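Local atomic coordinates of toxin coregulated pilin (Vibrio cholerae, PDB entry 3HRV), a protein that forms the major subunit of the toxin-coregulated pilus, a type IV pilus essential for bacterial aggregation and colonization of the host small intestine. Residues A[61-66]-A[86-91]; A[79-84]-A[106-111]; A[92-97]-A[143-148]; A[131-136]-A[184-189]. All blocks are in the same frame, centred on the assembly; numbering follows the deposited sequence.

Interaction 1 (A[61-66]-A[86-91]); sequences QLANGL and MGIFSF
Ile88 supplies most of the strand's side of this contact, reaching three residues of helix 61-66: Leu62, Ala63 and Leu66. The apolar part divides between the two branches of Ile88. With CG1 placed anti to its carbonyl carbon (chi1 -58°), the longer branch carries CD1 along the helix surface, where it meets Ala63 CA at 3.7 Å and the CD1 methyl of Leu66 at 3.4 Å. The latter pair is closer than a normal van der Waals contact between carbons, so the packing is tight there. The shorter branch, CG2, takes the CD2 methyl of Leu62 at 3.7 Å, and these two side chains cross at about a right angle. The axis of helix 61-66 approaches that of strand 87-91 to 6.6 Å, with their N-to-C directions 110° apart. Such a close approach fits an interface in which a small residue, Ala63, stands opposite the strand. Helix 56-68 belongs to the alpha-beta loop of the type IV pilin fold, the connection between the long N-terminal helix and the sheet, and here it lies against strand 87-93, the outermost within this chain. Val36 and Met40 of helix 24-44 also touch Ile88. Polar atoms enter only as carbonyl oxygens facing methyl groups. Met86 O lies 3.0 Å from Ala63 CB, and Ile88 O sits 3.6 Å from Leu62 CD2; neither oxygen has a hydrogen-bond partner in the model. No hydrogen bond joins the two segments, although the backbone of Ile88 bonds to that of Ala59, one helical turn before Ala63.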
loop_
_atom_site.group_PDB
_atom_site.type_symbol
_atom_site.label_atom_id
_atom_site.label_comp_id
_atom_site.label_asym_id
_atom_site.label_seq_id
_atom_site.Cartn_x
_atom_site.Cartn_y
_atom_site.Cartn_z
ATOM N N GLN A 61 11.042 1.117 10.189
ATOM C CA GLN A 61 12.497 1.031 10.162
ATOM C C GLN A 61 12.996 0.670 8.765
ATOM O O GLN A 61 14.030 1.166 8.321
ATOM C CB GLN A 61 12.981 -0.010 11.168
ATOM C CG GLN A 61 13.121 0.521 12.585
ATOM C CD GLN A 61 12.749 -0.518 13.620
ATOM O OE1 GLN A 61 12.759 -1.718 13.344
ATOM N NE2 GLN A 61 12.417 -0.062 14.818
ATOM N N LEU A 62 12.268 -0.200 8.072
ATOM C CA LEU A 62 12.668 -0.591 6.727
ATOM C C LEU A 62 12.611 0.625 5.808
ATOM O O LEU A 62 13.521 0.857 5.010
ATOM C CB LEU A 62 11.755 -1.708 6.207
ATOM C CG LEU A 62 11.971 -2.191 4.768
ATOM C CD1 LEU A 62 13.437 -2.546 4.536
ATOM C CD2 LEU A 62 11.076 -3.401 4.520
ATOM N N ALA A 63 11.541 1.407 5.928
ATOM C CA ALA A 63 11.393 2.607 5.121
ATOM C C ALA A 63 12.560 3.552 5.400
ATOM O O ALA A 63 13.189 4.065 4.473
ATOM C CB ALA A 63 10.066 3.293 5.440
ATOM N N ASN A 64 12.857 3.780 6.675
ATOM C CA ASN A 64 13.965 4.663 7.021
ATOM C C ASN A 64 15.300 4.079 6.568
ATOM O O ASN A 64 16.243 4.823 6.296
ATOM C CB ASN A 64 13.987 4.938 8.527
ATOM C CG ASN A 64 12.844 5.832 8.967
ATOM O OD1 ASN A 64 12.474 6.773 8.266
ATOM N ND2 ASN A 64 12.287 5.551 10.138
ATOM N N GLY A 65 15.371 2.754 6.480
ATOM C CA GLY A 65 16.593 2.105 6.040
ATOM C C GLY A 65 16.873 2.392 4.577
ATOM O O GLY A 65 18.028 2.562 4.178
ATOM N N LEU A 66 15.820 2.441 3.765
ATOM C CA LEU A 66 15.985 2.731 2.344
ATOM C C LEU A 66 16.582 4.122 2.211
ATOM O O LEU A 66 17.378 4.382 1.313
ATOM C CB LEU A 66 14.639 2.682 1.611
ATOM C CG LEU A 66 13.943 1.324 1.490
ATOM C CD1 LEU A 66 12.631 1.499 0.744
ATOM C CD2 LEU A 66 14.836 0.343 0.755
ATOM N N MET A 86 6.377 6.197 5.741
ATOM C CA MET A 86 5.354 5.244 5.359
ATOM C C MET A 86 5.973 3.945 5.844
ATOM O O MET A 86 7.204 3.868 6.115
ATOM C CB MET A 86 5.180 5.197 3.839
ATOM C CG MET A 86 4.712 6.505 3.221
ATOM S SD MET A 86 4.483 6.386 1.434
ATOM C CE MET A 86 6.176 6.511 0.856
ATOM N N GLY A 87 5.153 2.948 6.127
ATOM C CA GLY A 87 5.712 1.689 6.572
ATOM C C GLY A 87 5.839 0.763 5.381
ATOM O O GLY A 87 5.120 0.920 4.396
ATOM N N ILE A 88 6.774 -0.177 5.450
ATOM C CA ILE A 88 6.937 -1.146 4.377
ATOM C C ILE A 88 6.905 -2.518 5.028
ATOM O O ILE A 88 7.792 -2.861 5.812
ATOM C CB ILE A 88 8.272 -0.972 3.621
ATOM C CG1 ILE A 88 8.362 0.443 3.041
ATOM C CG2 ILE A 88 8.365 -2.002 2.491
ATOM C CD1 ILE A 88 9.690 0.745 2.378
ATOM N N PHE A 89 5.860 -3.280 4.720
ATOM C CA PHE A 89 5.685 -4.619 5.265
ATOM C C PHE A 89 5.977 -5.684 4.226
ATOM O O PHE A 89 5.562 -5.572 3.074
ATOM C CB PHE A 89 4.242 -4.854 5.722
ATOM C CG PHE A 89 3.900 -4.252 7.051
ATOM C CD1 PHE A 89 3.401 -2.957 7.137
ATOM C CD2 PHE A 89 4.035 -4.999 8.214
ATOM C CE1 PHE A 89 3.038 -2.416 8.371
ATOM C CE2 PHE A 89 3.676 -4.469 9.450
ATOM C CZ PHE A 89 3.175 -3.176 9.529
ATOM N N SER A 90 6.689 -6.722 4.637
ATOM C CA SER A 90 6.945 -7.833 3.744
ATOM C C SER A 90 5.853 -8.821 4.143
ATOM O O SER A 90 5.593 -9.005 5.332
ATOM C CB SER A 90 8.324 -8.435 4.013
ATOM O OG SER A 90 9.345 -7.631 3.456
ATOM N N PHE A 91 5.177 -9.420 3.169
ATOM C CA PHE A 91 4.135 -10.380 3.510
ATOM C C PHE A 91 4.115 -11.563 2.548
ATOM O O PHE A 91 4.818 -11.570 1.542
ATOM C CB PHE A 91 2.759 -9.682 3.646
ATOM C CG PHE A 91 2.169 -9.164 2.362
ATOM C CD1 PHE A 91 0.927 -9.626 1.933
ATOM C CD2 PHE A 91 2.801 -8.169 1.621
ATOM C CE1 PHE A 91 0.318 -9.106 0.794
ATOM C CE2 PHE A 91 2.198 -7.642 0.477
ATOM C CZ PHE A 91 0.953 -8.112 0.063
#

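Interaction 2 (A[79-84]-A[106-111]); sequences NPFTGT and GGLTQA
Asn79 reaches Gly106 with its side-chain amide: ND2 donates to Gly106 O at 3.0 Å, with an N-H...O angle of 150°, the acceptor lying somewhat out of the amide plane. The same nitrogen gives its other bond to a water at 2.9 Å, which also accepts from Gly106 N, so one glycine is engaged through both its backbone polar atoms. Beside this pair, the CG2 methyl of Thr82 sits 3.4 Å from Gly106 O. A second, apolar site lies farther along, where Leu108 CD2 rests over one face of the Phe81 ring in a CH-pi contact, 3.9 Å from the centroid and displaced toward the rim at CD1.

The amide is held from its other end as well. Asn79 OD1 accepts from Phe81 N at 2.8 Å, closing an Asx turn, while Asn79 O takes both Thr82 N and Gly83 N; the loop is thus folded around one asparagine, whose CG stands opposite its own backbone N (chi1 174°). On the partner side, Gly107 adopts a positive phi of 69° and, with Leu108, faces Phe185 in a G1 beta bulge. Thr109 then N-caps helix 110-120. The loop consequently covers the end of strand 100-108, with Phe81 also touching Met26 and Ala29 of helix 24-44 and Gln112 of helix 110-120, and Leu108 touching Leu116 of that same helix and Val187 of strand 185-191.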
loop_
_atom_site.group_PDB
_atom_site.type_symbol
_atom_site.label_atom_id
_atom_site.label_comp_id
_atom_site.label_asym_id
_atom_site.label_seq_id
_atom_site.Cartn_x
_atom_site.Cartn_y
_atom_site.Cartn_z
ATOM N N ASN A 79 5.298 9.962 4.460
ATOM C CA ASN A 79 3.871 9.913 4.211
ATOM C C ASN A 79 3.539 11.404 4.257
ATOM O O ASN A 79 3.608 12.023 5.316
ATOM C CB ASN A 79 3.168 9.181 5.352
ATOM C CG ASN A 79 1.658 9.217 5.230
ATOM O OD1 ASN A 79 1.087 10.154 4.672
ATOM N ND2 ASN A 79 0.999 8.200 5.773
ATOM N N PRO A 80 2.920 11.960 3.161
ATOM C CA PRO A 80 2.895 13.425 3.126
ATOM C C PRO A 80 1.809 14.069 3.984
ATOM O O PRO A 80 1.919 15.240 4.349
ATOM C CB PRO A 80 2.699 13.731 1.641
ATOM C CG PRO A 80 3.294 12.540 0.958
ATOM C CD PRO A 80 2.777 11.408 1.804
ATOM N N PHE A 81 0.866 12.905 4.331
ATOM C CA PHE A 81 -0.298 13.210 5.155
ATOM C C PHE A 81 -0.027 13.210 6.701
ATOM O O PHE A 81 -0.859 13.676 7.483
ATOM C CB PHE A 81 -1.457 12.291 4.763
ATOM C CG PHE A 81 -1.687 12.213 3.281
ATOM C CD1 PHE A 81 -1.136 11.176 2.533
ATOM C CD2 PHE A 81 -2.423 13.194 2.624
ATOM C CE1 PHE A 81 -1.314 11.116 1.152
ATOM C CE2 PHE A 81 -2.607 13.144 1.242
ATOM C CZ PHE A 81 -2.050 12.101 0.504
ATOM N N THR A 82 1.050 12.546 7.075
ATOM C CA THR A 82 1.347 12.431 8.499
ATOM C C THR A 82 2.691 13.056 8.844
ATOM O O THR A 82 2.933 13.422 9.989
ATOM C CB THR A 82 1.393 10.966 8.952
ATOM O OG1 THR A 82 2.492 10.308 8.310
ATOM C CG2 THR A 82 0.094 10.251 8.600
ATOM N N GLY A 83 3.573 13.165 7.858
ATOM C CA GLY A 83 4.878 13.740 8.115
ATOM C C GLY A 83 5.854 12.707 8.650
ATOM O O GLY A 83 7.008 13.021 8.938
ATOM N N THR A 84 5.387 11.472 8.802
ATOM C CA THR A 84 6.244 10.400 9.285
ATOM C C THR A 84 6.465 9.414 8.147
ATOM O O THR A 84 5.835 9.514 7.095
ATOM C CB THR A 84 5.625 9.659 10.492
ATOM O OG1 THR A 84 4.257 9.350 10.214
ATOM C CG2 THR A 84 5.710 10.516 11.748
ATOM N N GLY A 106 -0.915 5.599 6.046
ATOM C CA GLY A 106 -1.982 5.777 7.016
ATOM C C GLY A 106 -2.336 7.218 7.332
ATOM O O GLY A 106 -1.819 8.149 6.713
ATOM N N GLY A 107 -3.230 7.392 8.301
ATOM C CA GLY A 107 -3.661 8.719 8.704
ATOM C C GLY A 107 -4.502 9.420 7.654
ATOM O O GLY A 107 -4.618 10.644 7.660
ATOM N N LEU A 108 -5.106 8.641 6.761
ATOM C CA LEU A 108 -5.913 9.196 5.680
ATOM C C LEU A 108 -7.383 9.427 6.015
ATOM O O LEU A 108 -8.036 8.575 6.618
ATOM C CB LEU A 108 -5.851 8.272 4.464
ATOM C CG LEU A 108 -4.468 7.924 3.913
ATOM C CD1 LEU A 108 -4.599 6.824 2.876
ATOM C CD2 LEU A 108 -3.831 9.159 3.305
ATOM N N THR A 109 -7.901 10.583 5.622
ATOM C CA THR A 109 -9.314 10.864 5.824
ATOM C C THR A 109 -9.975 10.051 4.718
ATOM O O THR A 109 -9.290 9.534 3.832
ATOM C CB THR A 109 -9.650 12.346 5.589
ATOM O OG1 THR A 109 -9.307 12.705 4.246
ATOM C CG2 THR A 109 -8.893 13.228 6.563
ATOM N N GLN A 110 -11.297 9.935 4.748
ATOM C CA GLN A 110 -11.971 9.169 3.712
ATOM C C GLN A 110 -11.703 9.774 2.339
ATOM O O GLN A 110 -11.492 9.051 1.366
ATOM C CB GLN A 110 -13.476 9.118 3.972
ATOM C CG GLN A 110 -14.209 8.157 3.054
ATOM C CD GLN A 110 -15.663 7.992 3.436
ATOM O OE1 GLN A 110 -16.474 8.896 3.237
ATOM N NE2 GLN A 110 -15.998 6.835 3.998
ATOM N N ALA A 111 -11.706 11.102 2.263
ATOM C CA ALA A 111 -11.470 11.794 0.998
ATOM C C ALA A 111 -10.064 11.530 0.462
ATOM O O ALA A 111 -9.873 11.315 -0.736
ATOM C CB ALA A 111 -11.687 13.293 1.172
HETATM O O HOH W 1 1.980 5.587 6.534
#

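Interaction 3 (A[92-97]-A[143-148]); sequences PRNSAA and FETSVA
Arg93 and Glu144 form a salt bridge in which NE, the inner nitrogen of the guanidinium, donates to OE2 at 3.1 Å with an N-H...O angle of 160°. The carboxylate oxygen lies near the guanidinium plane, but the donor comes from above the carboxylate plane, so the groups are not coplanar: their planes are 59° apart. The remaining nitrogens have partners of their own. NH2 gives a hydrogen bond to a water at 3.0 Å, and that water donates to Glu144 OE1, adding a bridged link to the direct one; NH1 bonds OG of Ser192, the C-terminal residue. The fully extended arginine runs side by side with Phe143, whose CD2 is 3.5 Å from Arg93 CD and whose CE2 lies over one guanidinium face. On the far side of the carboxylate, the Asn94 amide stacks against Glu144, with Asn94 CB 3.5 Å from Glu144 OE2.

Backbone groups are paired too. Phe143 N donates to Pro92 O at 3.0 Å, in the carbonyl plane. Arg93 N and Ala96 N exchange bonds with Ala96 O and Arg93 O, closing the type I' turn, in which Asn94 and Ser95 both have positive phi. Asp142 serves both segments: OD2 accepts from Asn94, Glu144 and Thr145 backbone nitrogens, and OD1 from that of Ser95. The contact thereby fastens the hairpin turn between strands 87-93 and 100-108 to the long loop connecting strands 126-131 and 155-158, with Ser146 turned toward Val156 of the latter strand.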
loop_
_atom_site.group_PDB
_atom_site.type_symbol
_atom_site.label_atom_id
_atom_site.label_comp_id
_atom_site.label_asym_id
_atom_site.label_seq_id
_atom_site.Cartn_x
_atom_site.Cartn_y
_atom_site.Cartn_z
ATOM N N PRO A 92 3.322 -12.599 2.856
ATOM C CA PRO A 92 3.279 -13.769 1.978
ATOM C C PRO A 92 2.623 -13.660 0.614
ATOM O O PRO A 92 1.776 -12.804 0.370
ATOM C CB PRO A 92 2.601 -14.822 2.852
ATOM C CG PRO A 92 1.673 -14.020 3.672
ATOM C CD PRO A 92 2.494 -12.810 4.056
ATOM N N ARG A 93 3.050 -14.546 -0.281
ATOM C CA ARG A 93 2.493 -14.626 -1.621
ATOM C C ARG A 93 2.327 -16.104 -1.922
ATOM O O ARG A 93 3.303 -16.851 -1.964
ATOM C CB ARG A 93 3.408 -13.993 -2.670
ATOM C CG ARG A 93 2.851 -14.164 -4.077
ATOM C CD ARG A 93 3.705 -13.536 -5.161
ATOM N NE ARG A 93 3.145 -13.823 -6.481
ATOM C CZ ARG A 93 3.592 -13.303 -7.619
ATOM N NH1 ARG A 93 4.612 -12.458 -7.613
ATOM N NH2 ARG A 93 3.023 -13.640 -8.770
ATOM N N ASN A 94 1.084 -16.525 -2.112
ATOM C CA ASN A 94 0.790 -17.922 -2.397
ATOM C C ASN A 94 1.275 -18.788 -1.236
ATOM O O ASN A 94 1.817 -19.874 -1.438
ATOM C CB ASN A 94 1.467 -18.343 -3.704
ATOM C CG ASN A 94 0.788 -19.527 -4.356
ATOM O OD1 ASN A 94 -0.423 -19.705 -4.229
ATOM N ND2 ASN A 94 1.565 -20.346 -5.055
ATOM N N SER A 95 1.078 -18.277 -0.021
ATOM C CA SER A 95 1.451 -18.959 1.217
ATOM C C SER A 95 2.939 -18.948 1.566
ATOM O O SER A 95 3.322 -19.380 2.653
ATOM C CB SER A 95 0.943 -20.403 1.195
ATOM O OG SER A 95 -0.361 -20.477 1.745
ATOM N N ALA A 96 3.773 -18.461 0.655
ATOM C CA ALA A 96 5.211 -18.395 0.908
ATOM C C ALA A 96 5.498 -17.071 1.607
ATOM O O ALA A 96 5.156 -16.011 1.094
ATOM C CB ALA A 96 5.979 -18.478 -0.403
ATOM N N ALA A 97 6.130 -17.138 2.773
ATOM C CA ALA A 97 6.436 -15.942 3.551
ATOM C C ALA A 97 7.388 -14.954 2.882
ATOM O O ALA A 97 8.336 -15.341 2.198
ATOM C CB ALA A 97 6.996 -16.342 4.913
ATOM N N PHE A 143 -0.660 -11.783 -0.972
ATOM C CA PHE A 143 -0.550 -11.135 -2.272
ATOM C C PHE A 143 -1.212 -11.898 -3.414
ATOM O O PHE A 143 -1.812 -11.295 -4.303
ATOM C CB PHE A 143 0.928 -10.914 -2.612
ATOM C CG PHE A 143 1.158 -10.161 -3.896
ATOM C CD1 PHE A 143 1.114 -8.770 -3.922
ATOM C CD2 PHE A 143 1.429 -10.842 -5.079
ATOM C CE1 PHE A 143 1.339 -8.067 -5.108
ATOM C CE2 PHE A 143 1.654 -10.153 -6.269
ATOM C CZ PHE A 143 1.609 -8.760 -6.286
ATOM N N GLU A 144 -1.118 -13.223 -3.389
ATOM C CA GLU A 144 -1.683 -14.015 -4.472
ATOM C C GLU A 144 -2.976 -14.768 -4.181
ATOM O O GLU A 144 -3.737 -15.052 -5.105
ATOM C CB GLU A 144 -0.624 -14.995 -4.994
ATOM C CG GLU A 144 -1.052 -15.784 -6.228
ATOM C CD GLU A 144 0.121 -16.425 -6.948
ATOM O OE1 GLU A 144 -0.104 -17.086 -7.984
ATOM O OE2 GLU A 144 1.270 -16.266 -6.479
ATOM N N THR A 145 -3.241 -15.084 -2.917
ATOM C CA THR A 145 -4.457 -15.830 -2.602
ATOM C C THR A 145 -5.604 -15.023 -1.994
ATOM O O THR A 145 -6.716 -15.535 -1.858
ATOM C CB THR A 145 -4.148 -17.041 -1.690
ATOM O OG1 THR A 145 -3.608 -16.589 -0.445
ATOM C CG2 THR A 145 -3.149 -17.966 -2.366
ATOM N N SER A 146 -5.352 -13.771 -1.627
ATOM C CA SER A 146 -6.422 -12.942 -1.075
ATOM C C SER A 146 -7.266 -12.435 -2.239
ATOM O O SER A 146 -6.788 -11.668 -3.075
ATOM C CB SER A 146 -5.855 -11.753 -0.289
ATOM O OG SER A 146 -5.340 -12.163 0.967
ATOM N N VAL A 147 -8.521 -12.872 -2.294
ATOM C CA VAL A 147 -9.424 -12.472 -3.366
ATOM C C VAL A 147 -10.017 -11.091 -3.121
ATOM O O VAL A 147 -10.618 -10.832 -2.079
ATOM C CB VAL A 147 -10.568 -13.491 -3.530
ATOM C CG1 VAL A 147 -11.521 -13.037 -4.626
ATOM C CG2 VAL A 147 -9.991 -14.858 -3.866
ATOM N N ALA A 148 -9.848 -10.208 -4.099
ATOM C CA ALA A 148 -10.352 -8.847 -3.995
ATOM C C ALA A 148 -11.853 -8.744 -4.230
ATOM O O ALA A 148 -12.425 -9.491 -5.028
ATOM C CB ALA A 148 -9.622 -7.955 -4.983
HETATM O O HOH W 2 1.466 -15.834 -10.038
#

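Interaction 4 (A[131-136]-A[184-189]); sequences EGAFAA and PFTVAF
Phe134 and Thr186 form the tight inner part of this contact. The Thr186 CG2 methyl lies at the edge of the Phe134 ring, in its plane, 3.6 Å from CD1, while Ala188 CB sits 3.6 Å from CZ. With CG anti to the carbonyl carbon (chi1 -69°), the ring reaches across strand 185-189, its CD1-CE1 edge at Thr186 and its CZ at Ala188; Thr104, Asn128 and Leu140 touch it as well, and ring, threonine and alanine are all buried.

The other end is more open. Glu131 and Phe185 make an antiparallel, non-hydrogen-bonded pair, their CA atoms 4.7 Å apart, and Glu131 CG runs alongside the phenylalanine ring at 3.8 Å from CE2. Glu131 is exposed, its OE1 accepting from Thr182 N. Next to it Gly132 N donates to Pro184 O at 3.0 Å, whereas the contact of Thr186 OG1 with Gly132 O is at best a weak hydrogen bond. Exposed Pro184, which follows a cis peptide bond, and Ala133 border this side.

The chain thus leaves strand 126-131 across strand 185-191, a central strand of the antiparallel sheet characteristic of the type IV pilin globular domain.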
loop_
_atom_site.group_PDB
_atom_site.type_symbol
_atom_site.label_atom_id
_atom_site.label_comp_id
_atom_site.label_asym_id
_atom_site.label_seq_id
_atom_site.Cartn_x
_atom_site.Cartn_y
_atom_site.Cartn_z
ATOM N N GLU A 131 -9.163 0.129 8.230
ATOM C CA GLU A 131 -9.467 1.139 9.236
ATOM C C GLU A 131 -8.505 1.044 10.415
ATOM O O GLU A 131 -8.599 0.128 11.232
ATOM C CB GLU A 131 -10.908 0.980 9.728
ATOM C CG GLU A 131 -11.956 1.512 8.765
ATOM C CD GLU A 131 -13.291 0.810 8.907
ATOM O OE1 GLU A 131 -14.304 1.497 9.157
ATOM O OE2 GLU A 131 -13.328 -0.432 8.773
ATOM N N GLY A 132 -7.586 2.030 10.403
ATOM C CA GLY A 132 -6.531 1.931 11.391
ATOM C C GLY A 132 -5.296 1.380 10.708
ATOM O O GLY A 132 -5.347 0.997 9.536
ATOM N N ALA A 133 -4.187 1.321 11.433
ATOM C CA ALA A 133 -2.940 0.835 10.861
ATOM C C ALA A 133 -2.807 -0.684 10.843
ATOM O O ALA A 133 -3.510 -1.394 11.563
ATOM C CB ALA A 133 -1.764 1.441 11.617
ATOM N N PHE A 134 -1.911 -1.175 9.994
ATOM C CA PHE A 134 -1.645 -2.602 9.916
ATOM C C PHE A 134 -0.643 -2.843 11.038
ATOM O O PHE A 134 0.456 -2.287 11.029
ATOM C CB PHE A 134 -1.030 -2.975 8.562
ATOM C CG PHE A 134 -1.983 -2.841 7.406
ATOM C CD1 PHE A 134 -2.185 -1.612 6.784
ATOM C CD2 PHE A 134 -2.703 -3.945 6.957
ATOM C CE1 PHE A 134 -3.092 -1.484 5.732
ATOM C CE2 PHE A 134 -3.610 -3.829 5.909
ATOM C CZ PHE A 134 -3.805 -2.595 5.293
ATOM N N ALA A 135 -1.036 -3.656 12.013
ATOM C CA ALA A 135 -0.183 -3.936 13.162
ATOM C C ALA A 135 0.631 -5.216 13.027
ATOM O O ALA A 135 1.684 -5.356 13.651
ATOM C CB ALA A 135 -1.032 -3.997 14.426
ATOM N N ALA A 136 0.140 -6.149 12.221
ATOM C CA ALA A 136 0.832 -7.416 12.027
ATOM C C ALA A 136 0.743 -7.871 10.582
ATOM O O ALA A 136 -0.188 -7.510 9.864
ATOM C CB ALA A 136 0.235 -8.481 12.941
ATOM N N PRO A 184 -9.207 7.203 10.823
ATOM C CA PRO A 184 -8.288 7.267 9.686
ATOM C C PRO A 184 -8.128 5.931 8.977
ATOM O O PRO A 184 -8.253 4.864 9.584
ATOM C CB PRO A 184 -6.985 7.714 10.332
ATOM C CG PRO A 184 -7.017 6.964 11.624
ATOM C CD PRO A 184 -8.452 7.171 12.090
ATOM N N PHE A 185 -7.847 6.001 7.684
ATOM C CA PHE A 185 -7.645 4.801 6.898
ATOM C C PHE A 185 -6.174 4.632 6.585
ATOM O O PHE A 185 -5.425 5.607 6.513
ATOM C CB PHE A 185 -8.398 4.876 5.572
ATOM C CG PHE A 185 -9.878 5.010 5.719
ATOM C CD1 PHE A 185 -10.462 6.257 5.919
ATOM C CD2 PHE A 185 -10.692 3.885 5.675
ATOM C CE1 PHE A 185 -11.840 6.382 6.072
ATOM C CE2 PHE A 185 -12.070 3.997 5.828
ATOM C CZ PHE A 185 -12.645 5.246 6.027
ATOM N N THR A 186 -5.767 3.383 6.412
ATOM C CA THR A 186 -4.401 3.074 6.033
ATOM C C THR A 186 -4.547 2.218 4.793
ATOM O O THR A 186 -5.289 1.238 4.795
ATOM C CB THR A 186 -3.648 2.256 7.098
ATOM O OG1 THR A 186 -3.551 3.008 8.313
ATOM C CG2 THR A 186 -2.238 1.939 6.605
ATOM N N VAL A 187 -3.863 2.599 3.726
ATOM C CA VAL A 187 -3.930 1.827 2.500
ATOM C C VAL A 187 -2.590 1.152 2.276
ATOM O O VAL A 187 -1.536 1.784 2.361
ATOM C CB VAL A 187 -4.258 2.709 1.282
ATOM C CG1 VAL A 187 -4.340 1.848 0.028
ATOM C CG2 VAL A 187 -5.575 3.440 1.510
ATOM N N ALA A 188 -2.637 -0.148 2.018
ATOM C CA ALA A 188 -1.431 -0.916 1.765
ATOM C C ALA A 188 -1.335 -1.145 0.265
ATOM O O ALA A 188 -2.209 -1.779 -0.329
ATOM C CB ALA A 188 -1.497 -2.249 2.498
ATOM N N PHE A 189 -0.289 -0.601 -0.349
ATOM C CA PHE A 189 -0.066 -0.756 -1.779
ATOM C C PHE A 189 1.014 -1.813 -1.922
ATOM O O PHE A 189 2.159 -1.606 -1.516
ATOM C CB PHE A 189 0.384 0.572 -2.393
ATOM C CG PHE A 189 -0.657 1.653 -2.316
ATOM C CD1 PHE A 189 -0.678 2.546 -1.247
ATOM C CD2 PHE A 189 -1.634 1.761 -3.300
ATOM C CE1 PHE A 189 -1.660 3.536 -1.161
ATOM C CE2 PHE A 189 -2.622 2.744 -3.225
ATOM C CZ PHE A 189 -2.633 3.633 -2.152
#

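Overall arrangement
All four contacts reach one antiparallel sheet, whose strand order is 87-93, 100-108, 185-191, 126-131, 155-158. Interactions 1 and 3 share strand 87-93 and meet where Phe91 CE1 is 3.4 Å from Phe143 N, although their centres are 19 Å apart. Interactions 2 and 4 join adjacent strands: Leu108 O and Phe185 N, 2.8 Å apart, are a probable hydrogen bond. Met86 CG packs on Asn79 CA at 3.6 Å, linking 1 to 2, and Phe89 touches Phe134, linking 1 to 4. Interactions 2 and 3 lie on opposite sides of the chain's centre, nearest atoms about 17 Å apart. A sulfate, probably from crystallisation, lies about 4 Å from the Phe81 side chain.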